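Local coordinates for protein N-alpha-acetyltransferase 35, NatC auxiliary subunit (Saccharomyces cerevisiae, PDB 6YGA) that serves as the auxiliary subunit of the yeast NatC N-terminal acetyltransferase, which acetylates the N-terminal methionine of L-A virus Gag protein, at residues L311-A316 and Y323-F328; E317-T322 and V368-A373; Q362-H367 and C436-F441; L541-N546 and I644-Q649; G653-N656 and L660-G663. One frame throughout, in Å; residues are numbered along the deposited sequence.

In the fold
All five contacts fall within the NAA35-like TPR-repeat part of the chain. Contacts 2, 3 and 4 pair helices far apart in sequence, whereas contacts 1 and 5 are local. Contacts 1 and 2 share helix 319-328, and contacts 2 and 3 share helix 360-372; the centres of contacts 2 and 3 are about 9 Å apart. Along the chain the segments of contact 2 alternate with those of contacts 1 and 3, whereas contacts 4 and 5 follow later. Contact 5, in the loop after helix 619-653, lies about 12 Å from contact 4 between centres. It touches contacts 1, 2 and 4, and contact 2 touches contact 3, consistent with one continuous helical body.

Contact 1 (L311-A316 and Y323-F328); sequences LLVDKA and YQFAKF
A buried CH-pi contact joins the turn after helix 298-311 to the 323-328 part of helix 319-328, with V313 seated on the phenyl ring of F325. The methine carbon of V313 is the centrepiece: CB stands 3.8 Å from the centroid of the F325 ring and only 11° off the ring normal, so the branch point itself sits over the middle of the face. From there CG2 reaches across the same face toward the inner end of the ring, where V313 CG2 lies 3.7 Å from F325 CD1. The valine thus comes down onto the ring rather than lying alongside it. On the helix, F325 holds CG anti to its amide nitrogen (chi1 179°), which sends the ring outward to the turn. L312 adds a lighter apolar touch, its CB approaching F325 CE2 obliquely at 4.2 Å.

The partner of the ring is a short 3-10 turn, 313-315, closed by backbone bonds such as K315 N to L312 O at 3.0 Å. V313 and F325 also mark the closest backbone approach, with their CA atoms 6.9 Å apart. The contact thus folds the connection between two consecutive helices back on the second of them, and between these two segments the joining is apolar. Helix 337-347 joins in through F346 and F347, which touch V313, while F329 meets the F325 ring in a nearly parallel orientation and V667 packs on F325 from a loop.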
# COMPACT_ATOMS: atom_id res chain seq x y z
N LEU B 311 -16.64 -7.52 13.63
CA LEU B 311 -18.01 -7.91 13.94
C LEU B 311 -18.70 -6.95 14.91
O LEU B 311 -19.93 -7.00 15.03
CB LEU B 311 -18.03 -9.33 14.52
CG LEU B 311 -17.23 -10.36 13.71
CD1 LEU B 311 -17.16 -11.69 14.45
CD2 LEU B 311 -17.83 -10.53 12.32
N LEU B 312 -17.94 -6.10 15.60
CA LEU B 312 -18.55 -5.19 16.57
C LEU B 312 -19.44 -4.16 15.91
O LEU B 312 -20.38 -3.65 16.53
CB LEU B 312 -17.47 -4.49 17.40
CG LEU B 312 -16.62 -5.33 18.35
CD1 LEU B 312 -15.52 -4.48 18.99
CD2 LEU B 312 -17.48 -5.98 19.41
N VAL B 313 -19.16 -3.82 14.64
CA VAL B 313 -19.93 -2.78 13.97
C VAL B 313 -21.38 -3.20 13.76
O VAL B 313 -22.24 -2.35 13.52
CB VAL B 313 -19.27 -2.41 12.63
CG1 VAL B 313 -19.54 -3.48 11.58
CG2 VAL B 313 -19.75 -1.04 12.16
N ASP B 314 -21.67 -4.50 13.86
CA ASP B 314 -23.05 -4.96 13.72
C ASP B 314 -23.92 -4.46 14.87
O ASP B 314 -25.14 -4.35 14.72
CB ASP B 314 -23.08 -6.49 13.64
CG ASP B 314 -24.47 -7.03 13.41
OD1 ASP B 314 -25.07 -6.74 12.35
OD2 ASP B 314 -24.98 -7.76 14.28
N LYS B 315 -23.31 -4.14 16.01
CA LYS B 315 -24.04 -3.68 17.19
C LYS B 315 -24.38 -2.19 17.14
O LYS B 315 -24.96 -1.67 18.10
CB LYS B 315 -23.23 -3.97 18.45
CG LYS B 315 -23.06 -5.45 18.75
CD LYS B 315 -21.77 -5.71 19.51
CE LYS B 315 -21.64 -4.82 20.73
NZ LYS B 315 -20.32 -4.99 21.39
N ALA B 316 -24.02 -1.50 16.06
CA ALA B 316 -24.25 -0.07 15.98
C ALA B 316 -25.74 0.24 15.88
O ALA B 316 -26.49 -0.43 15.17
CB ALA B 316 -23.52 0.53 14.78
N TYR B 323 -19.87 5.74 12.07
CA TYR B 323 -18.89 6.73 11.63
C TYR B 323 -17.65 6.70 12.51
O TYR B 323 -16.52 6.66 12.01
CB TYR B 323 -19.54 8.11 11.63
CG TYR B 323 -18.64 9.27 11.28
CD1 TYR B 323 -18.43 9.65 9.96
CD2 TYR B 323 -18.01 10.00 12.28
CE1 TYR B 323 -17.61 10.72 9.64
CE2 TYR B 323 -17.19 11.07 11.97
CZ TYR B 323 -16.99 11.43 10.65
OH TYR B 323 -16.17 12.49 10.35
N GLN B 324 -17.84 6.70 13.83
CA GLN B 324 -16.70 6.64 14.75
C GLN B 324 -16.02 5.28 14.73
O GLN B 324 -14.81 5.20 14.99
CB GLN B 324 -17.15 7.00 16.17
CG GLN B 324 -17.63 8.44 16.32
CD GLN B 324 -16.50 9.44 16.44
OE1 GLN B 324 -15.54 9.40 15.66
NE2 GLN B 324 -16.60 10.34 17.40
N PHE B 325 -16.76 4.21 14.44
CA PHE B 325 -16.12 2.92 14.25
C PHE B 325 -15.16 2.95 13.07
O PHE B 325 -14.04 2.45 13.15
CB PHE B 325 -17.16 1.82 14.07
CG PHE B 325 -16.57 0.44 13.86
CD1 PHE B 325 -16.25 -0.01 12.59
CD2 PHE B 325 -16.34 -0.40 14.94
CE1 PHE B 325 -15.71 -1.26 12.39
CE2 PHE B 325 -15.80 -1.66 14.75
CZ PHE B 325 -15.48 -2.09 13.48
N ALA B 326 -15.59 3.55 11.95
CA ALA B 326 -14.71 3.67 10.80
C ALA B 326 -13.53 4.58 11.08
O ALA B 326 -12.45 4.39 10.50
CB ALA B 326 -15.50 4.18 9.59
N LYS B 327 -13.69 5.57 11.96
CA LYS B 327 -12.61 6.51 12.21
C LYS B 327 -11.52 5.90 13.08
O LYS B 327 -10.37 6.34 13.03
CB LYS B 327 -13.14 7.78 12.86
CG LYS B 327 -13.93 8.67 11.91
CD LYS B 327 -13.03 9.68 11.21
CE LYS B 327 -12.54 10.75 12.18
NZ LYS B 327 -11.74 11.82 11.52
N PHE B 328 -11.85 4.88 13.88
CA PHE B 328 -10.94 4.38 14.90
C PHE B 328 -10.55 2.92 14.77
O PHE B 328 -9.51 2.53 15.31
CB PHE B 328 -11.55 4.59 16.30
CG PHE B 328 -11.51 6.01 16.78
CD1 PHE B 328 -10.37 6.52 17.39
CD2 PHE B 328 -12.61 6.84 16.64
CE1 PHE B 328 -10.32 7.83 17.84
CE2 PHE B 328 -12.57 8.16 17.09
CZ PHE B 328 -11.42 8.65 17.69

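Contact 2 (E317-T322 and V368-A373); sequences ESALET and VKEFSA
The carboxylate of E370 presents its two oxygens to the start of helix 319-328, one to each of two successive amides. A319 N donates to E370 OE2 at 2.9 Å, on the syn side and 17° out of the carboxylate plane. L320 N reaches E370 OE1 at 3.0 Å, a weak bond with an N-H...O angle of 132°. Methylene and methyl groups crowd the same oxygens: L320 CB lies 3.2 Å from E370 OE1, and A319 CB is 3.4 Å from E370 OE2. With both oxygens engaged, rotation of the carboxylate about its last bond is probably restricted.

E370 reaches this position from helix 360-372 on a chain extended beyond CG (chi2 176°). S318, whose CB also touches OE2, occupies the N-cap and accepts a weak bond from E321 N through OG. E321 OE1 in turn receives E317 N at 2.7 Å in an almost straight bond, and R665 forms a salt bridge with E321 OE2. The negative charge of E370 thus faces the positive end of the helix dipole, an interaction that would be expected to stabilise its ionised form. This is helix N-terminal capping in which a serine N-cap belonging to the helix itself is supplemented by a glutamate from another helix of the same chain.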
# COMPACT_ATOMS: atom_id res chain seq x y z
N GLU B 317 -26.17 1.27 16.61
CA GLU B 317 -27.56 1.70 16.63
C GLU B 317 -27.76 3.09 16.04
O GLU B 317 -28.88 3.60 16.07
CB GLU B 317 -28.11 1.65 18.06
CG GLU B 317 -28.49 0.26 18.55
CD GLU B 317 -29.58 -0.38 17.71
OE1 GLU B 317 -29.31 -1.41 17.06
OE2 GLU B 317 -30.72 0.14 17.70
N SER B 318 -26.71 3.71 15.51
CA SER B 318 -26.83 5.03 14.91
C SER B 318 -25.74 5.21 13.87
O SER B 318 -24.77 4.46 13.81
CB SER B 318 -26.75 6.13 15.98
OG SER B 318 -25.45 6.23 16.53
N ALA B 319 -25.93 6.23 13.03
CA ALA B 319 -24.92 6.55 12.02
C ALA B 319 -23.64 7.06 12.66
O ALA B 319 -22.55 6.86 12.12
CB ALA B 319 -25.46 7.58 11.03
N LEU B 320 -23.74 7.71 13.82
CA LEU B 320 -22.55 8.22 14.49
C LEU B 320 -21.70 7.08 15.05
O LEU B 320 -20.47 7.19 15.10
CB LEU B 320 -22.95 9.19 15.60
CG LEU B 320 -21.83 9.97 16.29
CD1 LEU B 320 -20.89 10.56 15.26
CD2 LEU B 320 -22.42 11.06 17.17
N GLU B 321 -22.33 5.98 15.45
CA GLU B 321 -21.57 4.85 15.98
C GLU B 321 -20.80 4.13 14.87
O GLU B 321 -19.67 3.69 15.08
CB GLU B 321 -22.51 3.89 16.72
CG GLU B 321 -22.94 4.41 18.08
CD GLU B 321 -23.88 3.47 18.81
OE1 GLU B 321 -24.36 2.50 18.18
OE2 GLU B 321 -24.13 3.69 20.02
N THR B 322 -21.40 4.01 13.67
CA THR B 322 -20.65 3.47 12.54
C THR B 322 -19.56 4.44 12.09
O THR B 322 -18.44 4.01 11.77
CB THR B 322 -21.59 3.17 11.37
OG1 THR B 322 -22.27 4.36 10.97
CG2 THR B 322 -22.60 2.10 11.75
N VAL B 368 -26.99 12.82 7.72
CA VAL B 368 -27.43 14.21 7.62
C VAL B 368 -28.32 14.58 8.79
O VAL B 368 -28.21 15.68 9.35
CB VAL B 368 -28.15 14.45 6.27
CG1 VAL B 368 -28.64 15.88 6.18
CG2 VAL B 368 -27.23 14.12 5.11
N LYS B 369 -29.20 13.66 9.20
CA LYS B 369 -30.13 13.95 10.28
C LYS B 369 -29.41 14.14 11.61
O LYS B 369 -29.73 15.06 12.37
CB LYS B 369 -31.16 12.83 10.39
CG LYS B 369 -32.00 12.86 11.66
CD LYS B 369 -33.26 12.03 11.48
CE LYS B 369 -33.73 11.44 12.79
NZ LYS B 369 -32.81 10.37 13.28
N GLU B 370 -28.42 13.29 11.91
CA GLU B 370 -27.73 13.42 13.19
C GLU B 370 -26.83 14.65 13.22
O GLU B 370 -26.56 15.18 14.30
CB GLU B 370 -26.94 12.14 13.49
CG GLU B 370 -27.83 10.91 13.67
CD GLU B 370 -27.05 9.62 13.88
OE1 GLU B 370 -25.94 9.68 14.45
OE2 GLU B 370 -27.54 8.54 13.48
N PHE B 371 -26.37 15.12 12.06
CA PHE B 371 -25.54 16.31 12.00
C PHE B 371 -26.35 17.60 11.95
O PHE B 371 -25.90 18.62 12.49
CB PHE B 371 -24.61 16.24 10.78
CG PHE B 371 -23.73 17.45 10.62
CD1 PHE B 371 -22.54 17.55 11.32
CD2 PHE B 371 -24.09 18.48 9.77
CE1 PHE B 371 -21.72 18.66 11.17
CE2 PHE B 371 -23.28 19.60 9.62
CZ PHE B 371 -22.09 19.69 10.32
N SER B 372 -27.53 17.58 11.34
CA SER B 372 -28.33 18.78 11.18
C SER B 372 -29.60 18.80 12.01
O SER B 372 -30.19 19.87 12.18
CB SER B 372 -28.71 18.99 9.71
OG SER B 372 -29.67 18.03 9.30
N ALA B 373 -30.04 17.65 12.53
CA ALA B 373 -31.24 17.55 13.36
C ALA B 373 -32.48 18.02 12.60
O ALA B 373 -33.35 18.69 13.16
CB ALA B 373 -31.08 18.32 14.67

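Contact 3 (Q362-H367 and C436-F441); sequences QFYLLH and CSWTYF. With EDO (1,2-ethanediol), chain C; EDO (1,2-ethanediol), chain D.
W438 NE1 donates to O2 of a bound 1,2-ethanediol at 2.7 Å, while O1 of the same molecule donates to the backbone oxygen of H367 at 3.0 Å. The diol, probably taken up from the crystallisation liquor, therefore bridges helices 433-456 and 360-372, and H367 CB rests 3.8 Å from W438 NE1 beside it. The imidazole turns back to its own helix: H367 ND1 donates to F363 O at 2.7 Å, nearly in the ring plane, and NE2 is hydrogen-bonded to Y399 OH, so both nitrogens hold its rotation.

Farther along the indole, Y364 makes a T-shaped stack. Its edge is directed at the face of the six-membered ring of W438, with planes at 87° and centroids 5.1 Å apart, and Y364 CE1 comes to 3.4 Å from W438 CZ3. The indole extends toward this partner with CG anti to the backbone nitrogen of W438 (chi1 -180°). Beyond the stack, a water lies 2.9 Å from Y364 OH and donates to T439 OG1, giving a polar link between the helices.

Helix 386-402 packs on Y364 through I388, S391 and S392 and on H367 through L395, whereas helix 406-429 touches T439 through W420, Q424 and F427.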
# COMPACT_ATOMS: atom_id res chain seq x y z
N GLN B 362 -31.20 5.55 3.00
CA GLN B 362 -31.58 5.66 4.41
C GLN B 362 -30.35 5.86 5.29
O GLN B 362 -30.37 6.68 6.22
CB GLN B 362 -32.36 4.43 4.86
CG GLN B 362 -33.75 4.32 4.28
CD GLN B 362 -34.44 3.04 4.71
OE1 GLN B 362 -33.84 2.17 5.33
NE2 GLN B 362 -35.72 2.92 4.37
N PHE B 363 -29.28 5.12 5.01
CA PHE B 363 -28.04 5.25 5.77
C PHE B 363 -27.44 6.64 5.61
O PHE B 363 -26.94 7.23 6.58
CB PHE B 363 -27.06 4.17 5.33
CG PHE B 363 -25.81 4.10 6.13
CD1 PHE B 363 -25.84 3.72 7.46
CD2 PHE B 363 -24.58 4.39 5.55
CE1 PHE B 363 -24.67 3.65 8.20
CE2 PHE B 363 -23.42 4.32 6.29
CZ PHE B 363 -23.46 3.94 7.61
N TYR B 364 -27.48 7.18 4.39
CA TYR B 364 -26.95 8.52 4.16
C TYR B 364 -27.79 9.58 4.87
O TYR B 364 -27.24 10.49 5.50
CB TYR B 364 -26.89 8.80 2.65
CG TYR B 364 -26.74 10.27 2.31
CD1 TYR B 364 -25.49 10.88 2.34
CD2 TYR B 364 -27.84 11.04 1.95
CE1 TYR B 364 -25.35 12.22 2.02
CE2 TYR B 364 -27.71 12.37 1.63
CZ TYR B 364 -26.46 12.96 1.67
OH TYR B 364 -26.32 14.29 1.35
N LEU B 365 -29.11 9.47 4.77
CA LEU B 365 -29.98 10.46 5.40
C LEU B 365 -29.85 10.43 6.92
O LEU B 365 -30.09 11.45 7.58
CB LEU B 365 -31.43 10.23 4.98
CG LEU B 365 -31.73 10.48 3.50
CD1 LEU B 365 -33.17 10.11 3.20
CD2 LEU B 365 -31.46 11.93 3.13
N LEU B 366 -29.46 9.29 7.49
CA LEU B 366 -29.21 9.23 8.93
C LEU B 366 -28.02 10.10 9.31
O LEU B 366 -28.04 10.76 10.36
CB LEU B 366 -28.99 7.79 9.37
CG LEU B 366 -30.23 7.01 9.82
CD1 LEU B 366 -29.87 5.55 10.03
CD2 LEU B 366 -30.80 7.61 11.09
N HIS B 367 -26.97 10.10 8.49
CA HIS B 367 -25.82 10.96 8.77
C HIS B 367 -26.22 12.43 8.73
O HIS B 367 -25.83 13.20 9.61
CB HIS B 367 -24.70 10.68 7.77
CG HIS B 367 -24.02 9.36 7.97
ND1 HIS B 367 -24.64 8.16 7.70
CD2 HIS B 367 -22.78 9.05 8.42
CE1 HIS B 367 -23.82 7.17 7.97
NE2 HIS B 367 -22.68 7.68 8.41
N CYS B 436 -26.00 20.54 1.31
CA CYS B 436 -24.79 21.33 1.04
C CYS B 436 -23.97 21.51 2.32
O CYS B 436 -22.74 21.40 2.29
CB CYS B 436 -25.18 22.69 0.45
SG CYS B 436 -23.81 23.82 0.12
N SER B 437 -24.64 21.75 3.45
CA SER B 437 -23.93 21.92 4.71
C SER B 437 -23.21 20.64 5.13
O SER B 437 -22.03 20.67 5.49
CB SER B 437 -24.90 22.38 5.80
OG SER B 437 -24.38 22.17 7.10
N TRP B 438 -23.90 19.50 5.06
CA TRP B 438 -23.28 18.24 5.46
C TRP B 438 -22.15 17.85 4.52
O TRP B 438 -21.11 17.34 4.96
CB TRP B 438 -24.33 17.13 5.52
CG TRP B 438 -23.75 15.80 5.93
CD1 TRP B 438 -23.63 15.31 7.20
CD2 TRP B 438 -23.22 14.79 5.06
NE1 TRP B 438 -23.06 14.06 7.18
CE2 TRP B 438 -22.80 13.72 5.88
CE3 TRP B 438 -23.05 14.69 3.68
CZ2 TRP B 438 -22.22 12.56 5.35
CZ3 TRP B 438 -22.48 13.54 3.16
CH2 TRP B 438 -22.07 12.49 3.99
N THR B 439 -22.34 18.08 3.21
CA THR B 439 -21.26 17.82 2.26
C THR B 439 -20.04 18.68 2.57
O THR B 439 -18.90 18.20 2.48
CB THR B 439 -21.75 18.08 0.83
OG1 THR B 439 -22.97 17.36 0.60
CG2 THR B 439 -20.71 17.63 -0.18
N TYR B 440 -20.26 19.94 2.93
CA TYR B 440 -19.14 20.82 3.26
C TYR B 440 -18.38 20.30 4.48
O TYR B 440 -17.15 20.31 4.50
CB TYR B 440 -19.64 22.24 3.49
CG TYR B 440 -18.54 23.23 3.79
CD1 TYR B 440 -17.57 23.53 2.84
CD2 TYR B 440 -18.48 23.89 5.01
CE1 TYR B 440 -16.56 24.44 3.10
CE2 TYR B 440 -17.49 24.80 5.28
CZ TYR B 440 -16.53 25.07 4.33
OH TYR B 440 -15.53 25.98 4.60
N PHE B 441 -19.11 19.83 5.49
CA PHE B 441 -18.45 19.28 6.68
C PHE B 441 -17.57 18.09 6.32
O PHE B 441 -16.44 17.98 6.81
CB PHE B 441 -19.49 18.86 7.71
CG PHE B 441 -18.94 17.96 8.78
CD1 PHE B 441 -18.18 18.47 9.81
CD2 PHE B 441 -19.17 16.59 8.73
CE1 PHE B 441 -17.66 17.64 10.79
CE2 PHE B 441 -18.66 15.76 9.70
CZ PHE B 441 -17.90 16.28 10.73
C1 EDO C . -22.51 11.91 10.87
O1 EDO C . -23.19 13.16 10.98
C2 EDO C . -21.23 12.08 10.07
O2 EDO C . -21.54 12.54 8.75
C1 EDO D . -32.80 9.08 8.12
O1 EDO D . -33.09 7.69 7.94
C2 EDO D . -34.06 9.85 8.52
O2 EDO D . -33.82 11.25 8.33
O HOH W 1 -23.67 14.69 0.38

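Contact 4 (L541-N546 and I644-Q649); sequences LLKEIN and IDEIMQ. With EDO (1,2-ethanediol), chain E; EDO (1,2-ethanediol), chain F; EDO (1,2-ethanediol), chain G.
Apolar packing and a long salt bridge join helix 541-546 to helix 644-649, whose short axes run roughly antiparallel (145°) and approach to 10.4 Å. The apolar part is made by I647 and the aliphatic stem of K543, which lie side by side, pointing opposite ways. I647 CD1 lies 4.1 Å from K543 CB. Farther along the lysine, K543 CD lies 4.1 Å from I647 CG1, one bond back from the methyl. I647 CD1 also comes up to the backbone of the facing helix, at 4.2 Å from E544 N. An extended isoleucine chain (chi2 -175°) carries the methyl this far.

The charged part lies at the more exposed side, where the lysine of K543 runs athwart the side chain of E646. K543 NZ and E646 OE2 form a long salt bridge of 3.6 Å. The nearest approach is instead made by carbon, K543 CE to E646 OE1 at 3.2 Å, so the lysine lies against the carboxylate with its last methylene. The lysine chain bends at its end, and NZ has a further, weak hydrogen bond to S643 OG.

Beside the contact, E544 OE2 accepts from O2 of a 1,2-ethanediol (chain E) at 2.7 Å and from O2 of a second one (chain F) in a bond whose shortness makes its length doubtful; both molecules are probably from the crystallisation liquor.

Among the surrounding helices, 668-701 packs on I644 and I647 through Y675, and helix 465-506 lies against L542 and I545. On the same helix as K543, Y540 and I547 also touch I647.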
# COMPACT_ATOMS: atom_id res chain seq x y z
N LEU B 541 -17.54 17.98 18.35
CA LEU B 541 -16.79 18.35 17.16
C LEU B 541 -16.06 19.67 17.35
O LEU B 541 -14.93 19.85 16.88
CB LEU B 541 -17.72 18.43 15.95
CG LEU B 541 -18.33 17.11 15.47
CD1 LEU B 541 -19.26 17.36 14.29
CD2 LEU B 541 -17.24 16.12 15.09
N LEU B 542 -16.69 20.62 18.05
CA LEU B 542 -16.04 21.90 18.31
C LEU B 542 -14.83 21.72 19.21
O LEU B 542 -13.79 22.36 19.00
CB LEU B 542 -17.04 22.89 18.91
CG LEU B 542 -17.98 23.56 17.92
CD1 LEU B 542 -19.12 24.26 18.64
CD2 LEU B 542 -17.21 24.54 17.06
N LYS B 543 -14.94 20.86 20.23
CA LYS B 543 -13.81 20.60 21.10
C LYS B 543 -12.69 19.89 20.36
O LYS B 543 -11.50 20.18 20.58
CB LYS B 543 -14.24 19.78 22.32
CG LYS B 543 -14.48 20.61 23.56
CD LYS B 543 -14.24 19.80 24.83
CE LYS B 543 -14.20 20.71 26.04
NZ LYS B 543 -13.13 21.74 25.92
N GLU B 544 -13.03 18.95 19.47
CA GLU B 544 -11.99 18.24 18.73
C GLU B 544 -11.30 19.15 17.73
O GLU B 544 -10.07 19.12 17.60
CB GLU B 544 -12.58 17.02 18.03
CG GLU B 544 -11.54 16.28 17.19
CD GLU B 544 -12.00 14.91 16.75
OE1 GLU B 544 -13.03 14.83 16.05
OE2 GLU B 544 -11.33 13.92 17.09
N ILE B 545 -12.07 19.98 17.02
CA ILE B 545 -11.46 20.84 16.00
C ILE B 545 -10.63 21.93 16.66
O ILE B 545 -9.62 22.38 16.09
CB ILE B 545 -12.53 21.42 15.06
CG1 ILE B 545 -11.87 22.04 13.83
CG2 ILE B 545 -13.39 22.45 15.77
CD1 ILE B 545 -10.97 21.08 13.07
N ASN B 546 -11.01 22.38 17.86
CA ASN B 546 -10.19 23.36 18.56
C ASN B 546 -8.88 22.75 19.05
O ASN B 546 -7.87 23.45 19.13
CB ASN B 546 -10.97 23.96 19.73
CG ASN B 546 -11.79 25.17 19.32
OD1 ASN B 546 -11.25 26.23 19.02
ND2 ASN B 546 -13.11 25.01 19.30
N ILE B 644 -8.47 17.54 25.94
CA ILE B 644 -8.40 16.09 25.72
C ILE B 644 -8.97 15.35 26.92
O ILE B 644 -9.72 14.37 26.76
CB ILE B 644 -6.94 15.67 25.44
CG1 ILE B 644 -6.46 16.25 24.11
CG2 ILE B 644 -6.82 14.15 25.41
CD1 ILE B 644 -5.04 15.88 23.76
N ASP B 645 -8.65 15.81 28.13
CA ASP B 645 -9.15 15.15 29.33
C ASP B 645 -10.68 15.19 29.38
O ASP B 645 -11.32 14.18 29.69
CB ASP B 645 -8.56 15.81 30.58
CG ASP B 645 -7.15 15.34 30.86
OD1 ASP B 645 -6.67 14.45 30.14
OD2 ASP B 645 -6.52 15.86 31.81
N GLU B 646 -11.27 16.35 29.07
CA GLU B 646 -12.73 16.46 29.06
C GLU B 646 -13.35 15.50 28.05
O GLU B 646 -14.37 14.87 28.34
CB GLU B 646 -13.15 17.90 28.74
CG GLU B 646 -12.75 18.93 29.79
CD GLU B 646 -13.24 20.33 29.45
OE1 GLU B 646 -14.46 20.49 29.22
OE2 GLU B 646 -12.42 21.27 29.42
N ILE B 647 -12.74 15.37 26.87
CA ILE B 647 -13.24 14.43 25.88
C ILE B 647 -13.13 13.00 26.39
O ILE B 647 -14.04 12.18 26.20
CB ILE B 647 -12.51 14.63 24.54
CG1 ILE B 647 -12.81 16.01 23.96
CG2 ILE B 647 -12.89 13.53 23.55
CD1 ILE B 647 -12.22 16.25 22.59
N MSE B 648 -12.03 12.68 27.07
CA MSE B 648 -11.83 11.33 27.59
C MSE B 648 -12.86 11.00 28.67
O MSE B 648 -13.38 9.89 28.71
CB MSE B 648 -10.40 11.16 28.10
CG MSE B 648 -9.34 11.24 27.00
SE MSE B 648 -7.50 10.92 27.59
CE MSE B 648 -7.60 8.99 27.90
N GLN B 649 -13.16 11.97 29.54
CA GLN B 649 -14.23 11.77 30.52
C GLN B 649 -15.56 11.51 29.82
O GLN B 649 -16.32 10.62 30.22
CB GLN B 649 -14.34 12.98 31.44
CG GLN B 649 -13.04 13.43 32.09
CD GLN B 649 -12.43 12.39 33.00
OE1 GLN B 649 -13.10 11.44 33.43
NE2 GLN B 649 -11.15 12.55 33.30
C1 EDO E . -7.60 16.47 17.45
O1 EDO E . -6.79 16.38 16.27
C2 EDO E . -8.28 15.13 17.72
O2 EDO E . -8.82 14.60 16.51
C1 EDO F . -9.96 10.09 14.68
O1 EDO F . -8.95 9.96 13.68
C2 EDO F . -10.20 11.57 14.97
O2 EDO F . -11.29 11.71 15.89
C1 EDO G . -2.87 15.11 32.52
O1 EDO G . -4.17 14.54 32.34
C2 EDO G . -2.01 14.18 33.36
O2 EDO G . -1.79 12.95 32.65

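Contact 5 (G653-N656 and L660-G663); sequences GGDN and LVTG
D655 and the amides of T662 and G663 close an omega-like loop in the connection between helices 619-653 and 668-701 of the TPR-like part, its ends drawn together so that the CA atoms of D655 and V661 are 4.8 Å apart. From CB the side chain leaves D655 with CG anti to its own carbonyl carbon (chi1 -84°), and D655 CG passes 3.8 Å from V661 CG1. Each oxygen then takes one principal amide. D655 OD1 accepts from T662 N at 2.9 Å, on the syn side but 34° out of the carboxylate plane, and it lies 3.4 Å from V661 CA. D655 OD2 takes G663 N at 2.9 Å through its syn lone pair; the same amide has a second, weak bond to D655 OD1. Both oxygens are engaged, which probably limits rotation about CB-CG.

G663 has positive phi, which a glycine readily adopts at this turn. G654, the first residue after the helix to leave helical angles, likewise has positive phi and starts the loop. The loop packs on helix 511-564 through L660, V661 and T662, and T662 OG1 is also hydrogen-bonded to T664 OG1. A water bridges the two segments, donating to D655 OD1 at 2.7 Å and lying 2.6 Å from T662 OG1.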
# COMPACT_ATOMS: atom_id res chain seq x y z
N GLY B 653 -17.90 8.30 30.20
CA GLY B 653 -19.23 8.44 30.78
C GLY B 653 -20.35 7.95 29.89
O GLY B 653 -21.39 7.50 30.38
N GLY B 654 -20.16 8.02 28.58
CA GLY B 654 -21.19 7.64 27.63
C GLY B 654 -21.88 8.84 27.02
O GLY B 654 -21.58 10.00 27.31
N ASP B 655 -22.85 8.54 26.16
CA ASP B 655 -23.54 9.56 25.37
C ASP B 655 -24.83 10.06 26.02
O ASP B 655 -25.50 10.92 25.43
CB ASP B 655 -23.85 9.01 23.97
CG ASP B 655 -22.69 9.16 23.02
OD1 ASP B 655 -21.66 9.75 23.42
OD2 ASP B 655 -22.80 8.70 21.86
N ASN B 656 -25.19 9.58 27.21
CA ASN B 656 -26.43 9.97 27.86
C ASN B 656 -26.21 10.88 29.06
O ASN B 656 -27.06 10.92 29.96
CB ASN B 656 -27.22 8.73 28.28
CG ASN B 656 -27.69 7.90 27.09
OD1 ASN B 656 -27.34 6.73 26.96
ND2 ASN B 656 -28.49 8.51 26.23
N LEU B 660 -21.71 15.98 26.14
CA LEU B 660 -21.08 15.56 24.90
C LEU B 660 -21.74 14.30 24.35
O LEU B 660 -22.21 13.44 25.11
CB LEU B 660 -19.58 15.30 25.09
CG LEU B 660 -18.67 16.46 25.48
CD1 LEU B 660 -17.28 15.97 25.85
CD2 LEU B 660 -18.60 17.49 24.37
N VAL B 661 -21.76 14.20 23.03
CA VAL B 661 -22.12 12.98 22.32
C VAL B 661 -20.98 12.66 21.36
O VAL B 661 -20.73 13.42 20.42
CB VAL B 661 -23.45 13.12 21.57
CG1 VAL B 661 -23.66 11.95 20.62
CG2 VAL B 661 -24.60 13.22 22.55
N THR B 662 -20.27 11.56 21.62
CA THR B 662 -19.12 11.17 20.82
C THR B 662 -19.37 9.95 19.94
O THR B 662 -18.64 9.76 18.97
CB THR B 662 -17.91 10.88 21.72
OG1 THR B 662 -18.18 9.74 22.54
CG2 THR B 662 -17.61 12.08 22.61
N GLY B 663 -20.36 9.12 20.26
CA GLY B 663 -20.67 7.96 19.44
C GLY B 663 -19.57 6.93 19.39
O GLY B 663 -19.47 6.18 18.42
O HOH W 2 -19.42 9.80 24.88